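Local coordinates for DNA repair and recombination protein radB (Thermococcus kodakarensis, PDB 2CVH) that probably takes part in DNA repair and homologous recombination as a RecA-family protein that binds DNA and has very weak ATPase activity, at residues 177-182 and 195-200; 86-91 and 115-120; 41-46 and 69-74; 47-52 and 104-109. All coordinates share one frame; numbering follows the deposited sequence.

Contact 1 (177-182 and 195-200); sequences KDILRL and LERHRF
Ile179 faces both Glu196 and Arg197 in a classic beta bulge, set in the antiparallel hairpin of strands 178-184 and 190-197 of the RecA-type sheet. The tight part starts with the backbone: Ile179 N donates to Arg197 O at 2.7 Å, while Ile179 O takes two weak bonds, from Glu196 N and Arg197 N. With CG anti to the backbone N (chi1 -177°), the Arg197 side chain runs alongside Ile179, whose CD1 lies over one face of the guanidinium, 3.4 Å from Arg197 NH2. On the other face of the sheet Leu180 CD2 meets Leu195 CD1 at 4.0 Å, with Leu12 of helix 7-12 against both. The buried Asp178 carboxylate is stacked on the His198 ring, planes 17° apart, and ND1 of that ring accepts a hydrogen bond from Phe200 N. Were His198 an alanine, the carboxylate would probably lose its flat neighbour and the Phe200 amide its acceptor. The solvent side is ionic: NH1 of the exposed Arg199 forms a salt bridge with Asp178 OD2 at 2.8 Å. At the other, partly exposed end Tyr26 holds Glu196 OE1, and Arg181 NH1 forms a salt bridge with Glu196 OE2 at 2.7 Å, from its anti side and tilted 28° out of the carboxylate plane.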
# COMPACT_ATOMS: atom_id res chain seq x y z
N LYS A 177 -6.38 9.29 -4.22
CA LYS A 177 -6.25 9.90 -5.53
C LYS A 177 -5.72 8.94 -6.58
O LYS A 177 -6.07 9.03 -7.75
CB LYS A 177 -5.34 11.13 -5.44
CG LYS A 177 -6.10 12.48 -5.49
CD LYS A 177 -7.28 12.49 -4.54
CE LYS A 177 -8.02 13.79 -4.59
NZ LYS A 177 -9.23 13.64 -3.73
N ASP A 178 -4.83 8.05 -6.16
CA ASP A 178 -4.25 7.08 -7.06
C ASP A 178 -4.69 5.69 -6.61
O ASP A 178 -4.78 5.43 -5.40
CB ASP A 178 -2.72 7.18 -7.06
CG ASP A 178 -2.23 8.54 -7.50
OD1 ASP A 178 -3.05 9.31 -8.04
OD2 ASP A 178 -1.02 8.83 -7.32
N ILE A 179 -5.01 4.83 -7.57
CA ILE A 179 -5.47 3.49 -7.26
C ILE A 179 -4.85 2.50 -8.24
O ILE A 179 -4.94 2.68 -9.46
CB ILE A 179 -7.02 3.37 -7.33
CG1 ILE A 179 -7.68 4.40 -6.40
CG2 ILE A 179 -7.48 1.96 -6.97
CD1 ILE A 179 -9.16 4.16 -6.14
N LEU A 180 -4.20 1.49 -7.69
CA LEU A 180 -3.57 0.45 -8.48
C LEU A 180 -4.20 -0.90 -8.12
O LEU A 180 -4.31 -1.25 -6.93
CB LEU A 180 -2.08 0.37 -8.17
CG LEU A 180 -1.02 1.08 -8.99
CD1 LEU A 180 0.33 0.78 -8.35
CD2 LEU A 180 -1.04 0.58 -10.41
N ARG A 181 -4.61 -1.65 -9.14
CA ARG A 181 -5.19 -2.98 -8.90
C ARG A 181 -4.11 -3.97 -9.34
O ARG A 181 -3.47 -3.78 -10.39
CB ARG A 181 -6.44 -3.19 -9.76
CG ARG A 181 -7.18 -4.48 -9.43
CD ARG A 181 -8.35 -4.76 -10.40
NE ARG A 181 -7.89 -5.29 -11.68
CZ ARG A 181 -8.27 -4.83 -12.87
NH1 ARG A 181 -9.12 -3.81 -12.97
NH2 ARG A 181 -7.81 -5.40 -13.99
N LEU A 182 -3.84 -4.98 -8.52
CA LEU A 182 -2.84 -5.95 -8.90
C LEU A 182 -3.54 -7.27 -9.17
O LEU A 182 -4.36 -7.72 -8.37
CB LEU A 182 -1.79 -6.12 -7.80
CG LEU A 182 -1.10 -4.90 -7.20
CD1 LEU A 182 0.01 -5.42 -6.31
CD2 LEU A 182 -0.52 -3.98 -8.24
N LEU A 195 -3.58 0.73 -13.44
CA LEU A 195 -3.74 2.08 -12.87
C LEU A 195 -5.19 2.49 -13.13
O LEU A 195 -5.52 3.04 -14.18
CB LEU A 195 -2.82 3.06 -13.58
CG LEU A 195 -2.69 4.43 -12.92
CD1 LEU A 195 -2.28 4.29 -11.45
CD2 LEU A 195 -1.70 5.24 -13.67
N GLU A 196 -6.05 2.20 -12.17
CA GLU A 196 -7.47 2.50 -12.29
C GLU A 196 -7.80 3.95 -12.03
O GLU A 196 -8.82 4.46 -12.49
CB GLU A 196 -8.25 1.65 -11.31
CG GLU A 196 -7.94 0.22 -11.48
CD GLU A 196 -8.97 -0.62 -10.85
OE1 GLU A 196 -9.29 -0.35 -9.67
OE2 GLU A 196 -9.48 -1.51 -11.55
N ARG A 197 -6.94 4.62 -11.29
CA ARG A 197 -7.20 5.99 -10.99
C ARG A 197 -5.90 6.67 -10.68
O ARG A 197 -5.03 6.13 -9.98
CB ARG A 197 -8.15 6.07 -9.79
CG ARG A 197 -8.54 7.49 -9.43
CD ARG A 197 -9.99 7.56 -9.04
NE ARG A 197 -10.22 7.30 -7.63
CZ ARG A 197 -11.34 6.78 -7.14
NH1 ARG A 197 -12.35 6.45 -7.93
NH2 ARG A 197 -11.48 6.65 -5.84
N HIS A 198 -5.73 7.83 -11.29
CA HIS A 198 -4.53 8.59 -11.05
C HIS A 198 -4.84 10.01 -11.38
O HIS A 198 -5.76 10.31 -12.15
CB HIS A 198 -3.37 8.10 -11.90
CG HIS A 198 -2.04 8.51 -11.36
ND1 HIS A 198 -1.38 9.65 -11.75
CD2 HIS A 198 -1.23 7.90 -10.45
CE1 HIS A 198 -0.22 9.74 -11.12
NE2 HIS A 198 -0.11 8.69 -10.33
N ARG A 199 -4.03 10.89 -10.84
CA ARG A 199 -4.22 12.31 -11.02
C ARG A 199 -3.80 12.87 -12.35
O ARG A 199 -4.40 13.84 -12.83
CB ARG A 199 -3.55 13.04 -9.86
CG ARG A 199 -4.19 12.72 -8.51
CD ARG A 199 -3.18 12.13 -7.54
NE ARG A 199 -1.99 12.96 -7.43
CZ ARG A 199 -0.79 12.58 -7.83
NH1 ARG A 199 -0.61 11.38 -8.37
NH2 ARG A 199 0.24 13.42 -7.71
N PHE A 200 -2.76 12.32 -12.95
CA PHE A 200 -2.30 12.85 -14.22
C PHE A 200 -1.89 11.78 -15.24
O PHE A 200 -1.90 12.04 -16.43
CB PHE A 200 -1.16 13.86 -14.00
CG PHE A 200 0.13 13.24 -13.52
CD1 PHE A 200 1.11 12.84 -14.44
CD2 PHE A 200 0.36 13.03 -12.16
CE1 PHE A 200 2.30 12.23 -14.01
CE2 PHE A 200 1.55 12.41 -11.73
CZ PHE A 200 2.51 12.01 -12.65

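Contact 2 (86-91 and 115-120); sequences SDFKEQ and TAHYRA
Phe88 and His117 stack face to face, ring centroids 3.8 Å apart and planes inclined by 13°. The two side chains slide past each other in opposite directions, and two CH-pi contacts follow: Phe88 CB sits over the imidazole, 3.5 Å from its centroid, and His117 CB sits over the phenyl ring. The Phe88 torsion, with CG between the backbone N and the carbonyl carbon (chi1 46°), brings the ring over His117 with its CZ end at Tyr118. This second aromatic contact is T-shaped. Phe88 turns its edge to Tyr118, planes 76° apart, and Phe88 CZ stands over the centre of the tyrosine ring, 3.6 Å from Tyr118 CD2. Together the three rings form an aromatic cluster joining the loop before helix 90-101 to the loop between strand 106-112 and helix 128-145. Polar contacts lie at the border of the cluster: Tyr118 OH gives a weak hydrogen bond to Asp87 OD2 at 2.8 Å, while the other carboxylate oxygen, Asp87 OD1, makes a salt bridge with Lys89 NZ at 2.9 Å. One carboxylate thus serves both a hydroxyl of the opposite loop and a lysine of its own. With one weak hydrogen bond between them, the two loops are held together chiefly by ring stacking.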
# COMPACT_ATOMS: atom_id res chain seq x y z
N SER A 86 -3.45 -5.01 14.80
CA SER A 86 -4.03 -6.30 14.46
C SER A 86 -5.52 -6.60 14.74
O SER A 86 -6.27 -6.90 13.81
CB SER A 86 -3.11 -7.42 14.98
OG SER A 86 -1.78 -7.22 14.53
N ASP A 87 -5.96 -6.50 15.99
CA ASP A 87 -7.36 -6.76 16.28
C ASP A 87 -8.24 -5.56 15.95
O ASP A 87 -9.19 -5.26 16.66
CB ASP A 87 -7.56 -7.20 17.74
CG ASP A 87 -8.79 -8.10 17.92
OD1 ASP A 87 -9.91 -7.58 18.04
OD2 ASP A 87 -8.63 -9.35 17.93
N PHE A 88 -7.90 -4.87 14.87
CA PHE A 88 -8.65 -3.73 14.36
C PHE A 88 -9.29 -2.71 15.33
O PHE A 88 -10.23 -2.00 14.95
CB PHE A 88 -9.70 -4.22 13.34
CG PHE A 88 -10.49 -5.44 13.80
CD1 PHE A 88 -11.49 -5.33 14.77
CD2 PHE A 88 -10.23 -6.69 13.25
CE1 PHE A 88 -12.21 -6.45 15.19
CE2 PHE A 88 -10.94 -7.82 13.66
CZ PHE A 88 -11.93 -7.70 14.63
N LYS A 89 -8.77 -2.63 16.55
CA LYS A 89 -9.28 -1.67 17.54
C LYS A 89 -8.34 -0.48 17.75
O LYS A 89 -8.73 0.68 17.55
CB LYS A 89 -9.60 -2.36 18.87
CG LYS A 89 -8.86 -3.65 19.14
CD LYS A 89 -9.82 -4.70 19.67
CE LYS A 89 -11.04 -4.85 18.76
NZ LYS A 89 -11.96 -5.95 19.17
N GLU A 90 -7.09 -0.75 18.12
CA GLU A 90 -6.14 0.34 18.30
C GLU A 90 -5.68 0.88 16.94
O GLU A 90 -4.80 1.72 16.87
CB GLU A 90 -4.94 -0.06 19.19
CG GLU A 90 -3.97 -1.08 18.59
CD GLU A 90 -2.62 -1.11 19.30
OE1 GLU A 90 -2.14 -0.05 19.77
OE2 GLU A 90 -2.01 -2.21 19.37
N GLN A 91 -6.30 0.38 15.87
CA GLN A 91 -6.01 0.79 14.49
C GLN A 91 -6.12 2.31 14.38
O GLN A 91 -5.13 3.01 14.15
CB GLN A 91 -7.01 0.10 13.54
CG GLN A 91 -6.41 -0.51 12.27
CD GLN A 91 -6.03 0.51 11.21
OE1 GLN A 91 -5.19 1.38 11.43
NE2 GLN A 91 -6.64 0.39 10.04
N THR A 115 -10.21 -3.98 6.60
CA THR A 115 -11.46 -4.35 5.93
C THR A 115 -12.04 -5.73 6.25
O THR A 115 -12.72 -6.33 5.41
CB THR A 115 -11.37 -4.13 4.39
OG1 THR A 115 -10.06 -3.68 4.02
CG2 THR A 115 -12.38 -3.07 3.95
N ALA A 116 -11.83 -6.21 7.47
CA ALA A 116 -12.36 -7.50 7.93
C ALA A 116 -12.42 -7.57 9.46
O ALA A 116 -11.39 -7.56 10.12
CB ALA A 116 -11.52 -8.65 7.38
N HIS A 117 -13.63 -7.58 10.01
CA HIS A 117 -13.83 -7.63 11.46
C HIS A 117 -14.81 -8.72 11.88
O HIS A 117 -15.60 -9.21 11.06
CB HIS A 117 -14.37 -6.29 12.00
CG HIS A 117 -13.44 -5.13 11.85
ND1 HIS A 117 -13.57 -3.99 12.61
CD2 HIS A 117 -12.40 -4.91 11.01
CE1 HIS A 117 -12.65 -3.11 12.24
NE2 HIS A 117 -11.92 -3.65 11.27
N TYR A 118 -14.84 -9.00 13.18
CA TYR A 118 -15.71 -10.02 13.76
C TYR A 118 -17.21 -9.92 13.45
O TYR A 118 -17.81 -10.87 12.94
CB TYR A 118 -15.53 -10.05 15.29
CG TYR A 118 -14.13 -10.40 15.77
CD1 TYR A 118 -13.34 -11.34 15.09
CD2 TYR A 118 -13.61 -9.83 16.93
CE1 TYR A 118 -12.06 -11.69 15.56
CE2 TYR A 118 -12.34 -10.17 17.40
CZ TYR A 118 -11.57 -11.10 16.72
OH TYR A 118 -10.33 -11.46 17.21
N ARG A 119 -17.81 -8.76 13.72
CA ARG A 119 -19.24 -8.53 13.52
C ARG A 119 -19.76 -8.46 12.06
O ARG A 119 -20.73 -7.76 11.78
CB ARG A 119 -19.68 -7.28 14.28
CG ARG A 119 -20.91 -7.45 15.17
CD ARG A 119 -20.55 -7.96 16.56
NE ARG A 119 -21.68 -7.85 17.48
CZ ARG A 119 -22.15 -6.70 17.96
NH1 ARG A 119 -21.59 -5.55 17.63
NH2 ARG A 119 -23.23 -6.70 18.74
N ALA A 120 -19.09 -9.18 11.16
CA ALA A 120 -19.43 -9.27 9.74
C ALA A 120 -20.31 -8.20 9.07
O ALA A 120 -19.82 -7.45 8.22
CB ALA A 120 -19.99 -10.66 9.44

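Contact 3 (41-46 and 69-74); sequences GLLSGK and RGLNPE
In this P-loop ATPase fold, the end of helix 33-44, which follows the Walker A loop, packs on the connection between helices 59-67 and 73-79, and the contact is a small apolar one without hydrogen bonds across it. Leu42 and Leu71 reach toward each other tip to tip: Leu71 CD1 lies 3.4 Å from Leu42 CD1, tighter than usual for two methyl groups, and 3.7 Å from Leu42 CD2. Leu42 places its CG anti to the backbone N (chi1 -175°), which sends both methyls toward the opposing segment, where Leu62 and Ala66 of helix 59-67 also touch the side chain. Leu43, one residue on, crosses Leu71 at about a right angle and brings CD2 to 4.0 Å from the same Leu71 CD1, so a single methyl meets both leucines. The other methyl of Leu43, CD1, lies 4.0 Å from Arg69 NH2. The arginine lies across Leu43, bent at chi3, and its NH1 is bound to the carbonyl of Arg214. Helix-end motifs flank the contact. Gly70, with positive phi, is the C-prime residue of the Schellman motif that ends helix 59-67, and Asn72 is the N-cap of the next helix, its OD1 accepting a weak bond from Glu74 N. At the end of helix 33-44 Ser44 OG donates a hydrogen bond to Gly41 O, in its carbonyl plane, on a lone pair, at 2.8 Å.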
# COMPACT_ATOMS: atom_id res chain seq x y z
N GLY A 41 9.42 0.83 0.30
CA GLY A 41 10.00 1.24 1.57
C GLY A 41 11.49 0.96 1.63
O GLY A 41 12.30 1.84 1.91
N LEU A 42 11.87 -0.26 1.28
CA LEU A 42 13.26 -0.66 1.28
C LEU A 42 14.18 0.27 0.46
O LEU A 42 15.21 0.74 0.95
CB LEU A 42 13.36 -2.12 0.80
CG LEU A 42 14.64 -2.96 0.77
CD1 LEU A 42 15.20 -2.99 -0.62
CD2 LEU A 42 15.68 -2.48 1.80
N LEU A 43 13.78 0.60 -0.76
CA LEU A 43 14.59 1.45 -1.63
C LEU A 43 14.52 2.95 -1.33
O LEU A 43 15.35 3.71 -1.85
CB LEU A 43 14.23 1.16 -3.09
CG LEU A 43 14.27 -0.32 -3.49
CD1 LEU A 43 13.83 -0.47 -4.92
CD2 LEU A 43 15.70 -0.87 -3.34
N SER A 44 13.55 3.40 -0.53
CA SER A 44 13.45 4.82 -0.18
C SER A 44 14.67 5.25 0.65
O SER A 44 15.17 6.37 0.50
CB SER A 44 12.15 5.14 0.57
OG SER A 44 12.12 4.61 1.87
N GLY A 45 15.17 4.35 1.50
CA GLY A 45 16.34 4.66 2.31
C GLY A 45 16.10 5.37 3.62
O GLY A 45 17.04 5.64 4.37
N LYS A 46 14.84 5.64 3.94
CA LYS A 46 14.50 6.32 5.17
C LYS A 46 13.48 5.50 5.92
O LYS A 46 13.14 4.40 5.49
CB LYS A 46 13.95 7.72 4.87
CG LYS A 46 14.84 8.47 3.89
CD LYS A 46 14.21 9.78 3.45
CE LYS A 46 14.90 10.27 2.19
NZ LYS A 46 14.86 9.25 1.09
N ARG A 69 19.76 -7.62 -3.12
CA ARG A 69 20.00 -6.39 -3.85
C ARG A 69 21.24 -5.72 -3.23
O ARG A 69 21.52 -4.54 -3.45
CB ARG A 69 18.72 -5.53 -3.79
CG ARG A 69 17.47 -6.32 -4.27
CD ARG A 69 16.11 -5.70 -3.91
NE ARG A 69 15.74 -4.66 -4.85
CZ ARG A 69 14.93 -4.84 -5.89
NH1 ARG A 69 14.37 -6.02 -6.11
NH2 ARG A 69 14.79 -3.86 -6.78
N GLY A 70 22.01 -6.53 -2.49
CA GLY A 70 23.21 -6.09 -1.79
C GLY A 70 23.04 -4.90 -0.87
O GLY A 70 23.94 -4.06 -0.80
N LEU A 71 21.97 -4.88 -0.08
CA LEU A 71 21.64 -3.74 0.81
C LEU A 71 21.86 -3.67 2.33
O LEU A 71 21.56 -2.63 2.93
CB LEU A 71 20.19 -3.33 0.57
CG LEU A 71 19.92 -2.40 -0.60
CD1 LEU A 71 18.45 -2.11 -0.66
CD2 LEU A 71 20.71 -1.11 -0.43
N ASN A 72 22.41 -4.71 2.96
CA ASN A 72 22.60 -4.69 4.43
C ASN A 72 21.21 -4.74 5.03
O ASN A 72 20.54 -3.72 5.22
CB ASN A 72 23.33 -3.43 4.93
CG ASN A 72 23.53 -3.43 6.45
OD1 ASN A 72 22.92 -4.21 7.18
ND2 ASN A 72 24.37 -2.53 6.92
N PRO A 73 20.76 -5.96 5.33
CA PRO A 73 19.46 -6.31 5.89
C PRO A 73 19.14 -5.80 7.27
O PRO A 73 17.96 -5.67 7.61
CB PRO A 73 19.47 -7.83 5.84
CG PRO A 73 20.90 -8.15 6.07
CD PRO A 73 21.61 -7.15 5.21
N GLU A 74 20.16 -5.55 8.08
CA GLU A 74 19.95 -5.08 9.45
C GLU A 74 19.49 -3.63 9.45
O GLU A 74 18.55 -3.27 10.15
CB GLU A 74 21.22 -5.25 10.29
CG GLU A 74 21.68 -6.69 10.48
CD GLU A 74 20.93 -7.43 11.57
OE1 GLU A 74 19.85 -6.97 12.00
OE2 GLU A 74 21.44 -8.48 12.02

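Contact 4 (47-52 and 104-109); sequences KVAYVD and SNFALV
Lys47 lays the aliphatic part of its side chain over Phe106. In a CH-pi contact Lys47 CB stands above the ring, 3.7 Å from its centroid and 6° off the normal, and Lys47 CD lies 3.7 Å from Phe106 CE1. With CG anti to the carbonyl carbon (chi1 -72°), the Phe106 ring lies with a face under the Lys47 chain and an edge toward Ala49 N, and Ala49 CB is 3.6 Å from Phe106 CE2. The lysine bends at chi4, and a water joins its NZ to Asn105 OD1. Strands 47-52 and 106-112 are parallel neighbours of the central sheet of the P-loop NTPase fold, and a bulge at Ala107 shifts their register by one. Lys47 N donates to Asn105 O, Ala107 N to Lys47 O at 2.8 Å, and Ala49 N to Leu108 O at 3.0 Å. Shortening Phe106 to an alanine is likely to open a gap beside Ala49 CB and take away the surface on which the Lys47 methylenes lie. Ala49 and Val109 share that face of the sheet, where Leu98 of helix 90-101 touches Ala49. On the other face the side chains of Val48 and Leu108 meet more loosely, Val48 CG1 to Leu108 CD2 at 4.3 Å.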
# COMPACT_ATOMS: atom_id res chain seq x y z
N LYS A 47 13.00 6.02 7.04
CA LYS A 47 12.03 5.27 7.82
C LYS A 47 10.70 5.06 7.12
O LYS A 47 10.29 5.85 6.26
CB LYS A 47 11.83 5.93 9.19
CG LYS A 47 13.08 5.92 10.08
CD LYS A 47 12.89 6.87 11.26
CE LYS A 47 13.94 6.66 12.35
NZ LYS A 47 13.33 6.83 13.71
N VAL A 48 10.04 3.98 7.49
CA VAL A 48 8.77 3.62 6.92
C VAL A 48 7.90 3.27 8.09
O VAL A 48 8.27 2.39 8.88
CB VAL A 48 8.88 2.35 6.06
CG1 VAL A 48 7.50 1.90 5.57
CG2 VAL A 48 9.79 2.59 4.91
N ALA A 49 6.77 3.97 8.23
CA ALA A 49 5.82 3.67 9.30
C ALA A 49 4.96 2.60 8.66
O ALA A 49 4.35 2.83 7.63
CB ALA A 49 4.97 4.90 9.64
N TYR A 50 4.89 1.42 9.27
CA TYR A 50 4.15 0.34 8.69
C TYR A 50 3.11 -0.16 9.68
O TYR A 50 3.43 -0.76 10.69
CB TYR A 50 5.14 -0.76 8.26
CG TYR A 50 4.61 -1.73 7.22
CD1 TYR A 50 3.53 -2.59 7.51
CD2 TYR A 50 5.20 -1.81 5.95
CE1 TYR A 50 3.04 -3.51 6.56
CE2 TYR A 50 4.72 -2.72 4.99
CZ TYR A 50 3.64 -3.56 5.30
OH TYR A 50 3.12 -4.44 4.36
N VAL A 51 1.85 0.15 9.41
CA VAL A 51 0.75 -0.27 10.27
C VAL A 51 0.28 -1.60 9.71
O VAL A 51 -0.38 -1.65 8.66
CB VAL A 51 -0.39 0.77 10.27
CG1 VAL A 51 -1.51 0.32 11.18
CG2 VAL A 51 0.15 2.14 10.72
N ASP A 52 0.68 -2.67 10.38
CA ASP A 52 0.36 -4.00 9.93
C ASP A 52 -0.71 -4.65 10.76
O ASP A 52 -0.42 -5.34 11.73
CB ASP A 52 1.60 -4.87 9.93
CG ASP A 52 1.41 -6.16 9.14
OD1 ASP A 52 0.41 -6.30 8.40
OD2 ASP A 52 2.28 -7.03 9.25
N SER A 104 10.17 14.14 9.76
CA SER A 104 10.93 14.29 8.53
C SER A 104 11.92 13.15 8.23
O SER A 104 12.59 13.17 7.19
CB SER A 104 11.66 15.63 8.55
OG SER A 104 12.20 15.89 9.84
N ASN A 105 12.04 12.19 9.14
CA ASN A 105 12.94 11.05 8.95
C ASN A 105 12.28 9.94 8.14
O ASN A 105 12.96 9.02 7.66
CB ASN A 105 13.40 10.48 10.29
CG ASN A 105 14.65 11.16 10.82
OD1 ASN A 105 14.76 11.37 12.03
ND2 ASN A 105 15.60 11.45 9.95
N PHE A 106 10.96 10.02 8.03
CA PHE A 106 10.17 9.04 7.29
C PHE A 106 10.04 9.35 5.79
O PHE A 106 9.90 10.52 5.39
CB PHE A 106 8.78 8.95 7.91
CG PHE A 106 8.76 8.27 9.22
CD1 PHE A 106 9.40 8.83 10.32
CD2 PHE A 106 8.13 7.04 9.36
CE1 PHE A 106 9.41 8.19 11.56
CE2 PHE A 106 8.13 6.39 10.60
CZ PHE A 106 8.77 6.97 11.70
N ALA A 107 10.10 8.30 4.97
CA ALA A 107 9.95 8.45 3.53
C ALA A 107 8.62 7.90 3.06
O ALA A 107 8.09 8.35 2.04
CB ALA A 107 11.07 7.73 2.79
N LEU A 108 7.99 7.08 3.90
CA LEU A 108 6.75 6.42 3.52
C LEU A 108 5.95 5.90 4.70
O LEU A 108 6.51 5.56 5.73
CB LEU A 108 7.12 5.20 2.65
CG LEU A 108 6.10 4.27 1.98
CD1 LEU A 108 5.47 5.04 0.81
CD2 LEU A 108 6.78 2.98 1.47
N VAL A 109 4.64 5.80 4.50
CA VAL A 109 3.72 5.25 5.50
C VAL A 109 2.99 4.14 4.72
O VAL A 109 2.69 4.32 3.54
CB VAL A 109 2.65 6.30 6.01
CG1 VAL A 109 1.69 5.65 7.00
CG2 VAL A 109 3.34 7.50 6.67
O HOH W 1 12.91 9.96 13.48

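Contacts 1 and 4 both belong to the central sheet but lie on opposite sides of the chain's centre. Contact 4 is buried, parallel and largely apolar; contact 1 is antiparallel, partly buried and richer in ion pairs. Each contains a bulge. Contact 2 is a surface meeting of two loops ruled by aromatic rings, while contact 3, as far out but partly buried, rests on leucine methyls. Contacts 2 and 3 each touch contact 4: Gln91 OE1 packs on Val51 CG1, and Gly41 CA on Val48 CG2. Helix 33-44 leads into strand 47-52, and helix 90-101 into strand 106-112, whereas contact 1 touches none of the others.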